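Local coordinates for protein kirola (PDB 4IGV) that probably binds small hydrophobic ligands, as many Bet v 1-like relatives do, and acts as a kiwifruit allergen of the ripening-related protein family, at residues A[2-16]-A[111-125]. Sequence-based numbering, arbitrary orientation.
Sequences DLSGKMVKQVEILSD and HNSVTWTFHYEKLKE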
ATOM      1  N   ASP A   2      -7.305  16.320  18.391  1.00 55.49           N
ATOM      2  CA  ASP A   2      -7.607  15.595  17.129  1.00 51.36           C
ATOM      3  C   ASP A   2      -6.585  14.499  16.844  1.00 46.34           C
ATOM      4  O   ASP A   2      -5.434  14.726  16.412  1.00 48.48           O
ATOM      5  CB  ASP A   2      -7.722  16.517  15.908  1.00 53.93           C
ATOM      6  CG  ASP A   2      -8.149  15.752  14.632  1.00 53.10           C
ATOM      7  OD1 ASP A   2      -8.846  14.714  14.753  1.00 53.66           O
ATOM      8  OD2 ASP A   2      -7.775  16.164  13.505  1.00 58.07           O
ATOM      9  N   LEU A   3      -7.059  13.292  17.055  1.00 41.22           N
ATOM     10  CA  LEU A   3      -6.282  12.088  16.855  1.00 37.03           C
ATOM     11  C   LEU A   3      -6.302  11.587  15.410  1.00 33.51           C
ATOM     12  O   LEU A   3      -5.595  10.611  15.071  1.00 30.49           O
ATOM     13  CB  LEU A   3      -6.856  11.017  17.775  1.00 37.39           C
ATOM     14  CG  LEU A   3      -6.727  11.300  19.273  1.00 40.35           C
ATOM     15  CD1 LEU A   3      -7.534  10.253  20.018  1.00 43.02           C
ATOM     16  CD2 LEU A   3      -5.283  11.271  19.690  1.00 43.87           C
ATOM     17  N   SER A   4      -7.109  12.228  14.564  0.60 33.16           N
ATOM     18  CA  SER A   4      -7.236  11.802  13.167  0.60 31.46           C
ATOM     19  C   SER A   4      -6.278  12.583  12.297  0.60 30.30           C
ATOM     20  O   SER A   4      -6.011  13.761  12.536  0.60 33.24           O
ATOM     21  CB  SER A   4      -8.659  11.970  12.641  0.60 33.55           C
ATOM     22  OG  SER A   4      -9.565  11.109  13.321  0.60 37.81           O
ATOM     23  N   GLY A   5      -5.794  11.920  11.256  1.00 27.18           N
ATOM     24  CA  GLY A   5      -4.795  12.491  10.379  1.00 26.93           C
ATOM     25  C   GLY A   5      -4.902  11.922   8.984  1.00 24.06           C
ATOM     26  O   GLY A   5      -5.549  10.891   8.748  1.00 23.77           O
ATOM     27  N   LYS A   6      -4.249  12.622   8.074  1.00 24.38           N
ATOM     28  CA  LYS A   6      -4.169  12.287   6.671  1.00 22.83           C
ATOM     29  C   LYS A   6      -2.768  12.609   6.196  1.00 22.26           C
ATOM     30  O   LYS A   6      -2.146  13.604   6.613  1.00 25.14           O
ATOM     31  CB  LYS A   6      -5.190  13.114   5.865  1.00 26.78           C
ATOM     32  CG  LYS A   6      -5.185  12.893   4.347  1.00 27.89           C
ATOM     33  CD  LYS A   6      -6.216  13.833   3.708  1.00 36.60           C
ATOM     34  CE  LYS A   6      -6.435  13.635   2.194  1.00 38.97           C
ATOM     35  NZ  LYS A   6      -7.584  14.538   1.775  1.00 48.69           N
ATOM     36  N   MET A   7      -2.282  11.783   5.287  0.50 20.26           N
ATOM     37  CA  MET A   7      -0.975  12.004   4.690  0.50 20.16           C
ATOM     38  C   MET A   7      -1.071  11.559   3.233  0.50 18.75           C
ATOM     39  O   MET A   7      -1.588  10.503   2.951  0.50 17.85           O
ATOM     40  CB  MET A   7       0.066  11.181   5.444  0.50 20.28           C
ATOM     41  CG  MET A   7       1.494  11.362   4.976  0.50 21.66           C
ATOM     42  SD  MET A   7       2.669  10.363   5.917  0.50 24.29           S
ATOM     43  CE  MET A   7       2.454  11.100   7.562  0.50 28.00           C
ATOM     44  N   VAL A   8      -0.550  12.380   2.329  1.00 19.96           N
ATOM     45  CA  VAL A   8      -0.654  12.163   0.902  1.00 19.88           C
ATOM     46  C   VAL A   8       0.726  12.396   0.275  1.00 19.95           C
ATOM     47  O   VAL A   8       1.404  13.409   0.517  1.00 22.74           O
ATOM     48  CB  VAL A   8      -1.656  13.125   0.240  1.00 21.77           C
ATOM     49  CG1 VAL A   8      -1.691  12.886  -1.306  1.00 23.59           C
ATOM     50  CG2 VAL A   8      -3.065  13.048   0.885  1.00 23.25           C
ATOM     51  N   LYS A   9       1.128  11.483  -0.585  1.00 17.67           N
ATOM     52  CA  LYS A   9       2.356  11.666  -1.378  1.00 18.63           C
ATOM     53  C   LYS A   9       2.159  11.117  -2.778  1.00 16.94           C
ATOM     54  O   LYS A   9       1.739   9.982  -2.936  1.00 15.81           O
ATOM     55  CB  LYS A   9       3.571  10.960  -0.763  1.00 20.89           C
ATOM     56  CG  LYS A   9       4.907  11.282  -1.446  1.00 27.39           C
ATOM     57  CD  LYS A   9       5.452  12.635  -1.005  1.00 37.30           C
ATOM     58  CE  LYS A   9       7.007  12.760  -1.005  1.00 46.68           C
ATOM     59  NZ  LYS A   9       7.674  12.518  -2.309  1.00 49.74           N
ATOM     60  N   GLN A  10       2.481  11.976  -3.768  1.00 18.42           N
ATOM     61  CA  GLN A  10       2.398  11.632  -5.183  1.00 18.98           C
ATOM     62  C   GLN A  10       3.785  11.554  -5.729  1.00 20.19           C
ATOM     63  O   GLN A  10       4.560  12.484  -5.573  1.00 23.78           O
ATOM     64  CB  GLN A  10       1.626  12.673  -5.959  1.00 21.50           C
ATOM     65  CG  GLN A  10       1.454  12.347  -7.451  1.00 22.64           C
ATOM     66  CD  GLN A  10       0.533  13.313  -8.174  1.00 32.44           C
ATOM     67  OE1 GLN A  10       0.422  14.496  -7.817  1.00 40.69           O
ATOM     68  NE2 GLN A  10      -0.170  12.803  -9.183  1.00 38.69           N
ATOM     69  N   VAL A  11       4.067  10.459  -6.411  1.00 19.65           N
ATOM     70  CA  VAL A  11       5.292  10.406  -7.129  1.00 22.58           C
ATOM     71  C   VAL A  11       5.111  10.007  -8.569  1.00 19.29           C
ATOM     72  O   VAL A  11       4.279   9.142  -8.914  1.00 18.55           O
ATOM     73  CB  VAL A  11       6.311   9.501  -6.478  1.00 26.04           C
ATOM     74  CG1 VAL A  11       6.822  10.112  -5.179  1.00 29.73           C
ATOM     75  CG2 VAL A  11       5.694   8.151  -6.298  1.00 21.31           C
ATOM     76  N   GLU A  12       5.883  10.638  -9.450  0.50 21.23           N
ATOM     77  CA  GLU A  12       5.902  10.275 -10.843  0.50 21.08           C
ATOM     78  C   GLU A  12       6.751   9.045 -11.021  0.50 19.88           C
ATOM     79  O   GLU A  12       7.853   8.933 -10.456  0.50 21.28           O
ATOM     80  CB  GLU A  12       6.455  11.372 -11.744  0.50 24.18           C
ATOM     81  CG  GLU A  12       6.732  10.917 -13.203  0.50 25.73           C
ATOM     82  CD  GLU A  12       5.551  11.098 -14.154  0.50 26.25           C
ATOM     83  OE1 GLU A  12       4.611  11.830 -13.799  0.50 31.18           O
ATOM     84  OE2 GLU A  12       5.554  10.493 -15.247  0.50 27.12           O
ATOM     85  N   ILE A  13       6.246   8.159 -11.861  1.00 18.92           N
ATOM     86  CA  ILE A  13       6.918   6.897 -12.116  1.00 21.20           C
ATOM     87  C   ILE A  13       7.400   6.796 -13.510  1.00 24.39           C
ATOM     88  O   ILE A  13       6.896   7.456 -14.420  1.00 24.15           O
ATOM     89  CB  ILE A  13       6.046   5.682 -11.708  1.00 20.60           C
ATOM     90  CG1 ILE A  13       4.717   5.664 -12.422  1.00 23.55           C
ATOM     91  CG2 ILE A  13       5.787   5.716 -10.217  1.00 20.75           C
ATOM     92  CD1 ILE A  13       4.000   4.349 -12.228  1.00 25.51           C
ATOM     93  N   LEU A  14       8.431   5.975 -13.658  1.00 27.06           N
ATOM     94  CA  LEU A  14       9.047   5.764 -14.945  1.00 30.85           C
ATOM     95  C   LEU A  14       8.441   4.571 -15.656  1.00 31.96           C
ATOM     96  O   LEU A  14       8.601   4.444 -16.870  1.00 35.59           O
ATOM     97  CB  LEU A  14      10.562   5.631 -14.799  1.00 34.54           C
ATOM     98  CG  LEU A  14      11.350   6.731 -15.527  1.00 39.58           C
ATOM     99  CD1 LEU A  14      12.733   6.885 -14.937  1.00 44.49           C
ATOM    100  CD2 LEU A  14      11.437   6.458 -17.049  1.00 41.65           C
ATOM    101  N   SER A  15       7.713   3.736 -14.924  1.00 27.45           N
ATOM    102  CA  SER A  15       7.148   2.568 -15.485  1.00 26.34           C
ATOM    103  C   SER A  15       5.666   2.812 -15.874  1.00 24.85           C
ATOM    104  O   SER A  15       5.161   3.871 -15.707  1.00 25.53           O
ATOM    105  CB  SER A  15       7.303   1.442 -14.490  1.00 26.16           C
ATOM    106  OG  SER A  15       6.594   1.713 -13.298  1.00 27.66           O
ATOM    107  N   ASP A  16       5.023   1.838 -16.477  1.00 24.69           N
ATOM    108  CA  ASP A  16       3.658   2.014 -16.942  1.00 23.10           C
ATOM    109  C   ASP A  16       2.710   1.943 -15.765  1.00 20.66           C
ATOM    110  O   ASP A  16       2.692   0.990 -15.029  1.00 20.19           O
ATOM    111  CB  ASP A  16       3.354   0.878 -17.914  1.00 24.57           C
ATOM    112  CG  ASP A  16       2.044   1.061 -18.732  1.00 28.56           C
ATOM    113  OD1 ASP A  16       1.124   1.842 -18.376  1.00 30.69           O
ATOM    114  OD2 ASP A  16       1.959   0.387 -19.792  1.00 35.04           O
ATOM    115  N   HIS A 111       2.019  11.031 -18.871  1.00 42.97           N
ATOM    116  CA  HIS A 111       2.859  10.666 -17.765  1.00 40.10           C
ATOM    117  C   HIS A 111       2.153   9.577 -16.924  1.00 35.01           C
ATOM    118  O   HIS A 111       1.060   9.034 -17.266  1.00 34.05           O
ATOM    119  CB  HIS A 111       3.182  11.909 -16.916  1.00 41.77           C
ATOM    120  CG  HIS A 111       4.137  12.867 -17.565  1.00 46.87           C
ATOM    121  ND1 HIS A 111       3.877  14.220 -17.675  1.00 52.26           N
ATOM    122  CD2 HIS A 111       5.348  12.671 -18.144  1.00 49.12           C
ATOM    123  CE1 HIS A 111       4.885  14.812 -18.294  1.00 53.15           C
ATOM    124  NE2 HIS A 111       5.790  13.895 -18.587  1.00 53.37           N
ATOM    125  N   ASN A 112       2.804   9.219 -15.834  1.00 28.52           N
ATOM    126  CA  ASN A 112       2.279   8.200 -14.975  1.00 24.65           C
ATOM    127  C   ASN A 112       2.673   8.640 -13.567  1.00 21.65           C
ATOM    128  O   ASN A 112       3.829   9.053 -13.335  1.00 22.40           O
ATOM    129  CB  ASN A 112       2.949   6.835 -15.260  1.00 26.29           C
ATOM    130  CG  ASN A 112       2.696   6.310 -16.660  1.00 28.33           C
ATOM    131  OD1 ASN A 112       1.679   5.659 -16.894  1.00 25.02           O
ATOM    132  ND2 ASN A 112       3.581   6.637 -17.604  1.00 35.62           N
ATOM    133  N   SER A 113       1.734   8.569 -12.641  1.00 17.80           N
ATOM    134  CA  SER A 113       2.062   8.798 -11.256  1.00 17.86           C
ATOM    135  C   SER A 113       1.266   7.908 -10.337  1.00 16.38           C
ATOM    136  O   SER A 113       0.214   7.367 -10.717  1.00 16.55           O
ATOM    137  CB  SER A 113       1.865  10.236 -10.876  1.00 20.48           C
ATOM    138  OG  SER A 113       0.495  10.547 -10.963  1.00 22.35           O
ATOM    139  N   VAL A 114       1.755   7.759  -9.119  1.00 15.29           N
ATOM    140  CA  VAL A 114       1.104   6.985  -8.058  1.00 14.42           C
ATOM    141  C   VAL A 114       0.912   7.882  -6.861  1.00 15.84           C
ATOM    142  O   VAL A 114       1.889   8.540  -6.418  1.00 17.56           O
ATOM    143  CB  VAL A 114       1.984   5.749  -7.710  1.00 15.71           C
ATOM    144  CG1 VAL A 114       1.304   4.919  -6.589  1.00 18.50           C
ATOM    145  CG2 VAL A 114       2.268   4.897  -8.953  1.00 17.10           C
ATOM    146  N   THR A 115      -0.311   7.960  -6.367  1.00 14.87           N
ATOM    147  CA  THR A 115      -0.577   8.721  -5.192  1.00 14.70           C
ATOM    148  C   THR A 115      -0.937   7.782  -4.063  1.00 13.82           C
ATOM    149  O   THR A 115      -1.847   6.947  -4.194  1.00 14.30           O
ATOM    150  CB  THR A 115      -1.742   9.686  -5.438  1.00 15.71           C
ATOM    151  OG1 THR A 115      -1.346  10.601  -6.458  1.00 17.81           O
ATOM    152  CG2 THR A 115      -2.008  10.533  -4.160  1.00 17.55           C
ATOM    153  N   TRP A 116      -0.237   7.949  -2.953  1.00 12.37           N
ATOM    154  CA  TRP A 116      -0.480   7.182  -1.719  1.00 13.09           C
ATOM    155  C   TRP A 116      -1.180   8.118  -0.722  1.00 13.06           C
ATOM    156  O   TRP A 116      -0.684   9.235  -0.466  1.00 14.02           O
ATOM    157  CB  TRP A 116       0.882   6.747  -1.140  1.00 14.07           C
ATOM    158  CG  TRP A 116       1.557   5.696  -1.929  1.00 12.16           C
ATOM    159  CD1 TRP A 116       2.472   5.892  -2.897  1.00 14.58           C
ATOM    160  CD2 TRP A 116       1.459   4.277  -1.742  1.00 12.63           C
ATOM    161  NE1 TRP A 116       2.886   4.677  -3.415  1.00 14.85           N
ATOM    162  CE2 TRP A 116       2.321   3.680  -2.666  1.00 13.91           C
ATOM    163  CE3 TRP A 116       0.804   3.482  -0.832  1.00 14.36           C
ATOM    164  CZ2 TRP A 116       2.469   2.306  -2.763  1.00 14.89           C
ATOM    165  CZ3 TRP A 116       0.933   2.115  -0.922  1.00 16.70           C
ATOM    166  CH2 TRP A 116       1.811   1.536  -1.851  1.00 15.58           C
ATOM    167  N   THR A 117      -2.315   7.698  -0.200  1.00 13.41           N
ATOM    168  CA  THR A 117      -3.035   8.442   0.784  1.00 14.25           C
ATOM    169  C   THR A 117      -3.265   7.577   2.000  1.00 14.27           C
ATOM    170  O   THR A 117      -3.789   6.463   1.870  1.00 14.39           O
ATOM    171  CB  THR A 117      -4.378   8.982   0.226  1.00 15.48           C
ATOM    172  OG1 THR A 117      -4.181   9.785  -0.904  1.00 16.34           O
ATOM    173  CG2 THR A 117      -5.143   9.803   1.297  1.00 18.04           C
ATOM    174  N   PHE A 118      -2.939   8.082   3.179  1.00 14.39           N
ATOM    175  CA  PHE A 118      -3.262   7.440   4.440  1.00 14.77           C
ATOM    176  C   PHE A 118      -4.326   8.245   5.148  1.00 15.81           C
ATOM    177  O   PHE A 118      -4.231   9.459   5.223  1.00 16.33           O
ATOM    178  CB  PHE A 118      -2.080   7.382   5.395  1.00 14.08           C
ATOM    179  CG  PHE A 118      -0.853   6.655   4.907  1.00 14.76           C
ATOM    180  CD1 PHE A 118      -0.837   5.768   3.855  1.00 14.22           C
ATOM    181  CD2 PHE A 118       0.339   6.832   5.619  1.00 15.96           C
ATOM    182  CE1 PHE A 118       0.331   5.111   3.502  1.00 13.99           C
ATOM    183  CE2 PHE A 118       1.522   6.172   5.247  1.00 17.23           C
ATOM    184  CZ  PHE A 118       1.483   5.301   4.230  1.00 14.33           C
ATOM    185  N   HIS A 119      -5.345   7.565   5.669  1.00 15.86           N
ATOM    186  CA  HIS A 119      -6.301   8.191   6.581  1.00 16.84           C
ATOM    187  C   HIS A 119      -6.244   7.354   7.839  1.00 17.26           C
ATOM    188  O   HIS A 119      -6.437   6.134   7.800  1.00 18.02           O
ATOM    189  CB  HIS A 119      -7.723   8.137   6.037  1.00 17.20           C
ATOM    190  CG  HIS A 119      -7.969   9.021   4.863  1.00 20.39           C
ATOM    191  ND1 HIS A 119      -8.202  10.377   5.013  1.00 31.57           N
ATOM    192  CD2 HIS A 119      -8.092   8.763   3.541  1.00 27.64           C
ATOM    193  CE1 HIS A 119      -8.362  10.927   3.818  1.00 32.08           C
ATOM    194  NE2 HIS A 119      -8.308   9.974   2.910  1.00 28.26           N
ATOM    195  N   TYR A 120      -6.003   7.978   8.976  1.00 19.03           N
ATOM    196  CA  TYR A 120      -5.785   7.208  10.191  1.00 20.19           C
ATOM    197  C   TYR A 120      -6.319   7.946  11.400  1.00 21.30           C
ATOM    198  O   TYR A 120      -6.560   9.169  11.386  1.00 22.45           O
ATOM    199  CB  TYR A 120      -4.272   6.932  10.401  1.00 20.27           C
ATOM    200  CG  TYR A 120      -3.376   8.148  10.363  1.00 21.63           C
ATOM    201  CD1 TYR A 120      -3.135   8.887  11.524  1.00 24.15           C
ATOM    202  CD2 TYR A 120      -2.834   8.606   9.179  1.00 24.29           C
ATOM    203  CE1 TYR A 120      -2.378  10.010  11.484  1.00 27.72           C
ATOM    204  CE2 TYR A 120      -2.072   9.719   9.139  1.00 26.30           C
ATOM    205  CZ  TYR A 120      -1.843  10.410  10.286  1.00 26.55           C
ATOM    206  OH  TYR A 120      -1.068  11.567  10.347  1.00 31.73           O
ATOM    207  N   GLU A 121      -6.511   7.176  12.461  1.00 21.41           N
ATOM    208  CA  GLU A 121      -6.832   7.741  13.767  1.00 24.09           C
ATOM    209  C   GLU A 121      -5.896   7.123  14.781  1.00 24.31           C
ATOM    210  O   GLU A 121      -5.857   5.891  14.900  1.00 23.00           O
ATOM    211  CB  GLU A 121      -8.291   7.509  14.150  1.00 25.55           C
ATOM    212  CG  GLU A 121      -8.592   8.132  15.528  1.00 29.54           C
ATOM    213  CD  GLU A 121      -9.983   7.954  16.061  1.00 34.78           C
ATOM    214  OE1 GLU A 121     -10.908   7.626  15.298  1.00 36.35           O
ATOM    215  OE2 GLU A 121     -10.127   8.141  17.283  1.00 38.17           O
ATOM    216  N   LYS A 122      -5.155   7.982  15.502  1.00 26.01           N
ATOM    217  CA  LYS A 122      -4.188   7.541  16.503  1.00 26.99           C
ATOM    218  C   LYS A 122      -4.890   7.064  17.754  1.00 28.19           C
ATOM    219  O   LYS A 122      -5.955   7.582  18.078  1.00 28.49           O
ATOM    220  CB  LYS A 122      -3.275   8.678  16.915  1.00 29.47           C
ATOM    221  CG  LYS A 122      -2.506   9.361  15.802  1.00 30.01           C
ATOM    222  CD  LYS A 122      -1.822  10.589  16.389  1.00 36.97           C
ATOM    223  CE  LYS A 122      -1.057  11.369  15.394  1.00 39.02           C
ATOM    224  NZ  LYS A 122      -0.417  12.495  16.129  1.00 41.02           N
ATOM    225  N   LEU A 123      -4.281   6.124  18.471  1.00 28.29           N
ATOM    226  CA  LEU A 123      -4.855   5.717  19.777  1.00 30.17           C
ATOM    227  C   LEU A 123      -4.632   6.770  20.872  1.00 32.91           C
ATOM    228  O   LEU A 123      -5.446   6.852  21.802  1.00 34.06           O
ATOM    229  CB  LEU A 123      -4.301   4.358  20.225  1.00 29.78           C
ATOM    230  CG  LEU A 123      -4.779   3.141  19.439  1.00 30.66           C
ATOM    231  CD1 LEU A 123      -3.916   1.906  19.792  1.00 33.19           C
ATOM    232  CD2 LEU A 123      -6.265   2.884  19.683  1.00 30.47           C
ATOM    233  N   LYS A 124      -3.532   7.524  20.758  1.00 33.96           N
ATOM    234  CA  LYS A 124      -3.103   8.546  21.735  1.00 37.75           C
ATOM    235  C   LYS A 124      -2.504   9.750  21.003  1.00 38.26           C
ATOM    236  O   LYS A 124      -1.970   9.587  19.901  1.00 35.13           O
ATOM    237  CB  LYS A 124      -2.052   7.967  22.692  1.00 39.37           C
ATOM    238  CG  LYS A 124      -2.489   6.683  23.383  1.00 42.59           C
ATOM    239  CD  LYS A 124      -1.637   6.402  24.619  1.00 49.84           C
ATOM    240  CE  LYS A 124      -2.440   5.681  25.703  1.00 52.59           C
ATOM    241  NZ  LYS A 124      -1.785   5.782  27.029  1.00 58.69           N
ATOM    242  N   GLU A 125      -2.559  10.937  21.613  1.00 41.94           N
ATOM    243  CA  GLU A 125      -2.089  12.167  20.950  1.00 43.87           C
ATOM    244  C   GLU A 125      -0.595  12.114  20.627  1.00 43.84           C
ATOM    245  O   GLU A 125      -0.149  12.644  19.587  1.00 43.56           O
ATOM    246  CB  GLU A 125      -2.446  13.437  21.757  1.00 48.55           C
ATOM    247  CG  GLU A 125      -2.959  14.593  20.843  1.00 52.83           C
ATOM    248  CD  GLU A 125      -4.499  14.709  20.772  1.00 56.77           C
ATOM    249  OE1 GLU A 125      -5.165  14.675  21.832  1.00 62.23           O
ATOM    250  OE2 GLU A 125      -5.038  14.879  19.655  1.00 59.21           O
TER
HETATM  251  O   HOH W   1      -8.258  10.717   8.459  1.00 41.05           O
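The ring of Tyr120 lies flat over the backbone of Gly5, whose CA sits 3.9 Å from the ring centroid in a CH-pi contact. Tyr120 reaches it because CG stands between its own backbone N and carbonyl carbon (chi1 53°), which swings the ring across to the neighbouring strand; glycine suits the place, since a CB here would run into the ring. Beyond the ring, Tyr120 OH is hydrogen-bonded to Glu129 OE1.

The same pair is also tied by two backbone hydrogen bonds, a pattern repeated at Met7-Phe118, Lys9-Trp116 and Val11-Val114. In the antiparallel sheet of the Bet v 1 fold, strand 4-12 is an outermost strand, and its neighbour 112-122 pairs in turn with strand 96-107. Met7 rests on Pro130 and Met134, Phe118 on Pro130 and Trp116 on Cys137, so large apolar groups suit this covered face.

On the other, more exposed face, long chains can lay their methylenes along a neighbour and keep a polar end. Gln10 runs out extended: its CB and CG pass Thr115 OG1, CG at 3.4 Å; CD is about equally far from that hydroxyl and from Ser113 OG, and NE2 donates to Ser113 OG over 2.9 Å. Lys6 is extended too, its CD lying 3.6 Å from His119 CE1, so that aliphatic chain and ring run alongside each other. Ile13 CD1 meets Val114 CG2 at 3.7 Å.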